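Local coordinates for DUF2442 domain-containing protein (Nitrosomonas europaea, PDB 2AUW) that is an alpha-beta protein of unknown function that may bind DNA, at residues T24-G29 with D77-W82; Y20-T25 with V67-T72. All blocks are in the same frame, centred on the assembly; numbering follows the deposited sequence. Where two conformers were deposited one is given.

Contact 1: residues T24-G29 with D77-W82; sequences TTWSTG and DNVYAW
CD1, on the edge of the Tyr80 ring, stands over one face of the Trp26 indole, and the methyl CG1 of Val79 lies at the indole edge, near the ring plane. The result is a T-shaped (edge-to-face) pair, and it packs helix 76-86 against the three-stranded antiparallel sheet of this alpha-beta fold. The evidence is direct: the planes stand at 80°. The tyrosine ring centre is 4.8 Å from that of the six-membered ring of Trp26. CD1 of Tyr80 reaches 3.5 Å from CD2 of Trp26. With CG of Tyr80 anti to its backbone N (chi1 -169°), the phenol extends from the helix across the indole, and its CB lies 3.6 Å from CH2 of Trp26. The phenol OH ends in a hydrogen bond to Glu30 OE1, just beyond the type I turn from Trp26 to Gly29, which is closed by Gly29 N bonding to Trp26 O. Replacing Trp26 by an alanine would probably open a gap beneath the Tyr80 edge and deprive Thr24 of an indole N-H partner. Next to the aromatic pair, CG2 of Thr24 touches CG1 of Val79 at 4.1 Å. The strand and helix segments cross at 108° with axes 10.6 Å apart, a separation bridged by side chains, with no hydrogen bond between the two segments. Thr24 OG1, buried, is also tied to Leu32 O of the adjoining strand, and it accepts a hydrogen bond from NE1 of Trp26 (2.8 Å), lying somewhat out of the indole plane.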
# COMPACT_ATOMS: atom_id res chain seq x y z
N THR B 24 21.09 9.18 -15.28
CA THR B 24 20.39 8.13 -14.51
C THR B 24 19.10 7.82 -15.24
O THR B 24 18.40 8.73 -15.65
CB THR B 24 20.09 8.56 -13.05
OG1 THR B 24 19.39 9.82 -13.06
CG2 THR B 24 21.41 8.72 -12.27
N THR B 25 18.80 6.53 -15.39
CA THR B 25 17.55 6.08 -16.02
C THR B 25 16.73 5.32 -14.97
O THR B 25 17.28 4.53 -14.19
CB THR B 25 17.82 5.17 -17.25
OG1 THR B 25 18.73 5.83 -18.15
CG2 THR B 25 16.51 4.88 -17.98
N TRP B 26 15.44 5.55 -15.00
CA TRP B 26 14.54 5.09 -13.95
C TRP B 26 13.36 4.29 -14.54
O TRP B 26 12.99 4.50 -15.67
CB TRP B 26 14.02 6.29 -13.15
CG TRP B 26 15.17 7.15 -12.62
CD1 TRP B 26 15.83 8.14 -13.30
CD2 TRP B 26 15.81 7.05 -11.33
NE1 TRP B 26 16.85 8.68 -12.51
CE2 TRP B 26 16.86 8.02 -11.30
CE3 TRP B 26 15.60 6.24 -10.20
CZ2 TRP B 26 17.68 8.21 -10.17
CZ3 TRP B 26 16.42 6.43 -9.06
CH2 TRP B 26 17.45 7.42 -9.07
N SER B 27 12.79 3.40 -13.72
CA SER B 27 11.57 2.65 -14.06
C SER B 27 10.34 3.52 -14.37
O SER B 27 9.30 2.99 -14.85
CB SER B 27 11.23 1.71 -12.91
OG SER B 27 10.77 2.48 -11.81
N THR B 28 10.43 4.83 -14.13
CA THR B 28 9.38 5.79 -14.48
C THR B 28 9.44 6.21 -15.95
O THR B 28 8.57 6.95 -16.42
CB THR B 28 9.54 7.09 -13.68
OG1 THR B 28 10.87 7.56 -13.90
CG2 THR B 28 9.29 6.86 -12.15
N GLY B 29 10.48 5.76 -16.64
CA GLY B 29 10.79 6.23 -17.99
C GLY B 29 11.74 7.43 -18.02
O GLY B 29 12.38 7.67 -19.05
N ASP B 77 17.44 6.97 -3.87
CA ASP B 77 16.40 7.94 -3.55
C ASP B 77 16.99 9.35 -3.42
O ASP B 77 16.38 10.33 -3.88
CB ASP B 77 15.57 7.53 -2.32
CG ASP B 77 16.43 7.29 -1.05
OD1 ASP B 77 17.55 6.73 -1.15
OD2 ASP B 77 16.00 7.70 0.04
N ASN B 78 18.13 9.47 -2.74
CA ASN B 78 18.81 10.78 -2.64
C ASN B 78 19.25 11.25 -4.02
O ASN B 78 19.09 12.40 -4.36
CB ASN B 78 20.02 10.69 -1.70
CG ASN B 78 19.66 10.09 -0.36
OD1 ASN B 78 18.69 10.48 0.27
ND2 ASN B 78 20.41 9.08 0.04
N VAL B 79 19.83 10.35 -4.82
CA VAL B 79 20.28 10.75 -6.17
C VAL B 79 19.13 11.28 -7.01
O VAL B 79 19.24 12.31 -7.67
CB VAL B 79 21.03 9.63 -6.92
CG1 VAL B 79 21.30 10.09 -8.37
CG2 VAL B 79 22.36 9.33 -6.20
N TYR B 80 17.99 10.57 -6.95
CA TYR B 80 16.78 11.04 -7.63
C TYR B 80 16.38 12.47 -7.18
O TYR B 80 16.15 13.37 -8.01
CB TYR B 80 15.66 10.01 -7.40
CG TYR B 80 14.44 10.21 -8.22
CD1 TYR B 80 14.34 9.63 -9.51
CD2 TYR B 80 13.36 10.93 -7.73
CE1 TYR B 80 13.19 9.79 -10.27
CE2 TYR B 80 12.22 11.11 -8.50
CZ TYR B 80 12.15 10.53 -9.77
OH TYR B 80 10.99 10.71 -10.48
N ALA B 81 16.30 12.66 -5.86
CA ALA B 81 15.99 13.99 -5.28
C ALA B 81 16.94 15.09 -5.78
O ALA B 81 16.48 16.20 -6.13
CB ALA B 81 16.02 13.93 -3.77
N TRP B 82 18.24 14.79 -5.81
CA TRP B 82 19.25 15.80 -6.24
C TRP B 82 19.05 16.13 -7.70
O TRP B 82 19.21 17.29 -8.10
CB TRP B 82 20.68 15.30 -6.05
CG TRP B 82 20.99 14.85 -4.67
CD1 TRP B 82 20.30 15.19 -3.55
CD2 TRP B 82 22.05 13.99 -4.26
NE1 TRP B 82 20.85 14.58 -2.45
CE2 TRP B 82 21.93 13.84 -2.86
CE3 TRP B 82 23.09 13.32 -4.93
CZ2 TRP B 82 22.80 13.04 -2.12
CZ3 TRP B 82 23.96 12.55 -4.19
CH2 TRP B 82 23.80 12.40 -2.79

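Contact 2: residues Y20-T25 with V67-T72; sequences YRLRTT and VEWFDT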
# COMPACT_ATOMS: atom_id res chain seq x y z
N TYR B 20 31.70 16.13 -13.05
CA TYR B 20 31.25 14.99 -12.25
C TYR B 20 29.77 14.75 -12.43
O TYR B 20 29.01 14.64 -11.45
CB TYR B 20 31.59 15.21 -10.77
CG TYR B 20 33.08 15.25 -10.56
CD1 TYR B 20 33.76 16.48 -10.56
CD2 TYR B 20 33.81 14.08 -10.42
CE1 TYR B 20 35.15 16.53 -10.39
CE2 TYR B 20 35.21 14.11 -10.25
CZ TYR B 20 35.86 15.36 -10.23
OH TYR B 20 37.23 15.40 -10.07
N ARG B 21 29.35 14.68 -13.69
CA ARG B 21 27.93 14.52 -14.04
C ARG B 21 27.57 13.07 -14.36
O ARG B 21 28.34 12.37 -15.02
CB ARG B 21 27.57 15.43 -15.21
CG ARG B 21 26.08 15.68 -15.38
CD ARG B 21 25.85 16.85 -16.31
NE ARG B 21 24.43 17.17 -16.50
CZ ARG B 21 23.74 18.03 -15.75
NH1 ARG B 21 24.33 18.65 -14.74
NH2 ARG B 21 22.45 18.28 -16.01
N LEU B 22 26.40 12.63 -13.90
CA LEU B 22 25.88 11.27 -14.18
C LEU B 22 24.61 11.36 -14.99
O LEU B 22 23.91 12.35 -14.93
CB LEU B 22 25.62 10.50 -12.89
CG LEU B 22 26.74 10.32 -11.86
CD1 LEU B 22 26.12 9.88 -10.53
CD2 LEU B 22 27.83 9.35 -12.36
N ARG B 23 24.31 10.32 -15.79
CA ARG B 23 23.00 10.20 -16.41
C ARG B 23 22.30 8.98 -15.78
O ARG B 23 22.88 7.90 -15.73
CB ARG B 23 23.12 10.01 -17.93
CG ARG B 23 21.76 9.88 -18.60
CD ARG B 23 21.87 9.51 -20.07
NE ARG B 23 22.82 10.38 -20.76
CZ ARG B 23 22.57 11.63 -21.14
NH1 ARG B 23 21.37 12.17 -20.93
NH2 ARG B 23 23.53 12.33 -21.76
N THR B 24 21.09 9.18 -15.28
CA THR B 24 20.39 8.13 -14.51
C THR B 24 19.10 7.82 -15.24
O THR B 24 18.40 8.73 -15.65
CB THR B 24 20.09 8.56 -13.05
OG1 THR B 24 19.39 9.82 -13.06
CG2 THR B 24 21.41 8.72 -12.27
N THR B 25 18.80 6.53 -15.39
CA THR B 25 17.55 6.08 -16.02
C THR B 25 16.73 5.32 -14.97
O THR B 25 17.28 4.53 -14.19
CB THR B 25 17.82 5.17 -17.25
OG1 THR B 25 18.73 5.83 -18.15
CG2 THR B 25 16.51 4.88 -17.98
N VAL B 67 23.88 4.03 -6.12
CA VAL B 67 24.87 4.46 -7.09
C VAL B 67 26.21 4.25 -6.43
O VAL B 67 26.46 4.75 -5.36
CB VAL B 67 24.63 5.94 -7.48
CG1 VAL B 67 25.83 6.51 -8.28
CG2 VAL B 67 23.35 6.10 -8.29
N GLU B 68 27.09 3.48 -7.07
CA GLU B 68 28.29 3.03 -6.42
C GLU B 68 29.52 3.19 -7.31
O GLU B 68 29.43 3.11 -8.53
CB GLU B 68 28.14 1.56 -5.99
CG GLU B 68 29.44 0.96 -5.45
CD GLU B 68 29.22 -0.45 -4.98
OE1 GLU B 68 28.84 -0.61 -3.80
OE2 GLU B 68 29.41 -1.37 -5.80
N TRP B 69 30.66 3.44 -6.67
CA TRP B 69 31.96 3.48 -7.34
C TRP B 69 32.78 2.42 -6.62
O TRP B 69 33.18 1.44 -7.24
CB TRP B 69 32.65 4.85 -7.24
CG TRP B 69 32.03 5.93 -8.09
CD1 TRP B 69 32.40 6.32 -9.33
CD2 TRP B 69 30.91 6.75 -7.72
NE1 TRP B 69 31.61 7.36 -9.76
CE2 TRP B 69 30.66 7.62 -8.80
CE3 TRP B 69 30.10 6.84 -6.57
CZ2 TRP B 69 29.64 8.57 -8.77
CZ3 TRP B 69 29.05 7.76 -6.56
CH2 TRP B 69 28.85 8.63 -7.64
N PHE B 70 32.98 2.61 -5.32
CA PHE B 70 33.63 1.57 -4.50
C PHE B 70 32.68 0.88 -3.51
O PHE B 70 32.68 -0.34 -3.41
CB PHE B 70 34.87 2.12 -3.78
CG PHE B 70 35.85 2.80 -4.69
CD1 PHE B 70 35.98 4.19 -4.68
CD2 PHE B 70 36.66 2.06 -5.56
CE1 PHE B 70 36.88 4.83 -5.52
CE2 PHE B 70 37.58 2.69 -6.41
CZ PHE B 70 37.69 4.08 -6.39
N ASP B 71 31.87 1.66 -2.78
CA ASP B 71 31.02 1.09 -1.73
C ASP B 71 29.72 1.88 -1.48
O ASP B 71 29.71 2.82 -0.67
CB ASP B 71 31.79 0.95 -0.42
CG ASP B 71 30.99 0.26 0.67
OD1 ASP B 71 30.04 -0.50 0.34
OD2 ASP B 71 31.30 0.47 1.85
N THR B 72 28.65 1.46 -2.15
CA THR B 72 27.29 1.97 -1.90
C THR B 72 27.26 3.46 -1.48
O THR B 72 26.66 3.82 -0.45
CB THR B 72 26.59 1.11 -0.81
OG1 THR B 72 27.41 1.11 0.37
CG2 THR B 72 26.39 -0.32 -1.28
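Leu22 and Val67 both sit in extended strand backbone, and the chain leaves strand conformation by Trp69; no hydrogen bond joins the two segments. Carbon-to-carbon contacts of Leu22 with Val67 and Trp69 make this apolar packing between the middle strand of the three-stranded antiparallel sheet and one strand, with the residue after it, of the separate two-stranded antiparallel sheet, 59-60 with 67-68. Leu22 carries it with both methyls. Its CD1 meets CG1 of Val67 tip to tip at 4.1 Å, the valine methyl being the one anti to its backbone N (chi1 168°). The same CD1 and its sister CD2 each lie 4.1 Å from CZ2 of Trp69, so the branched end of the leucine straddles one corner of the indole, which it approaches obliquely. Phe55 of helix 52-55 touches Leu22 and also meets the Trp69 ring, while Val34 of the neighbouring strand packs on Leu22 too, so the leucine is held between several parts of the fold. Beyond Trp69 the backbone curls back upon Glu68: Thr72 N donates a nearly straight hydrogen bond (168°) to OE1 of Glu68 at 2.7 Å, and OE1 accepts it through its anti lone pair.

From the N terminus the chain passes through strand 11-16 and into strand 21-26, where both contacts start: contact 2 through Leu22 near its start, contact 1 through Thr24 and Trp26 at its end, with Thr24 and Thr25 common to both segments. Contact 2 closes a loop of 41 intervening residues when strand 67-68 arrives; contact 1 closes one of 47 when helix 76-86 follows. Since 20-25 begins before 24-29 and 67-72 comes before 77-82, the two closures cross rather than nest. Their centres are 11 Å apart, and CG2 of Val67 touches CG2 of Val79 at 4.0 Å, joining the small sheet to the helix over the central strand.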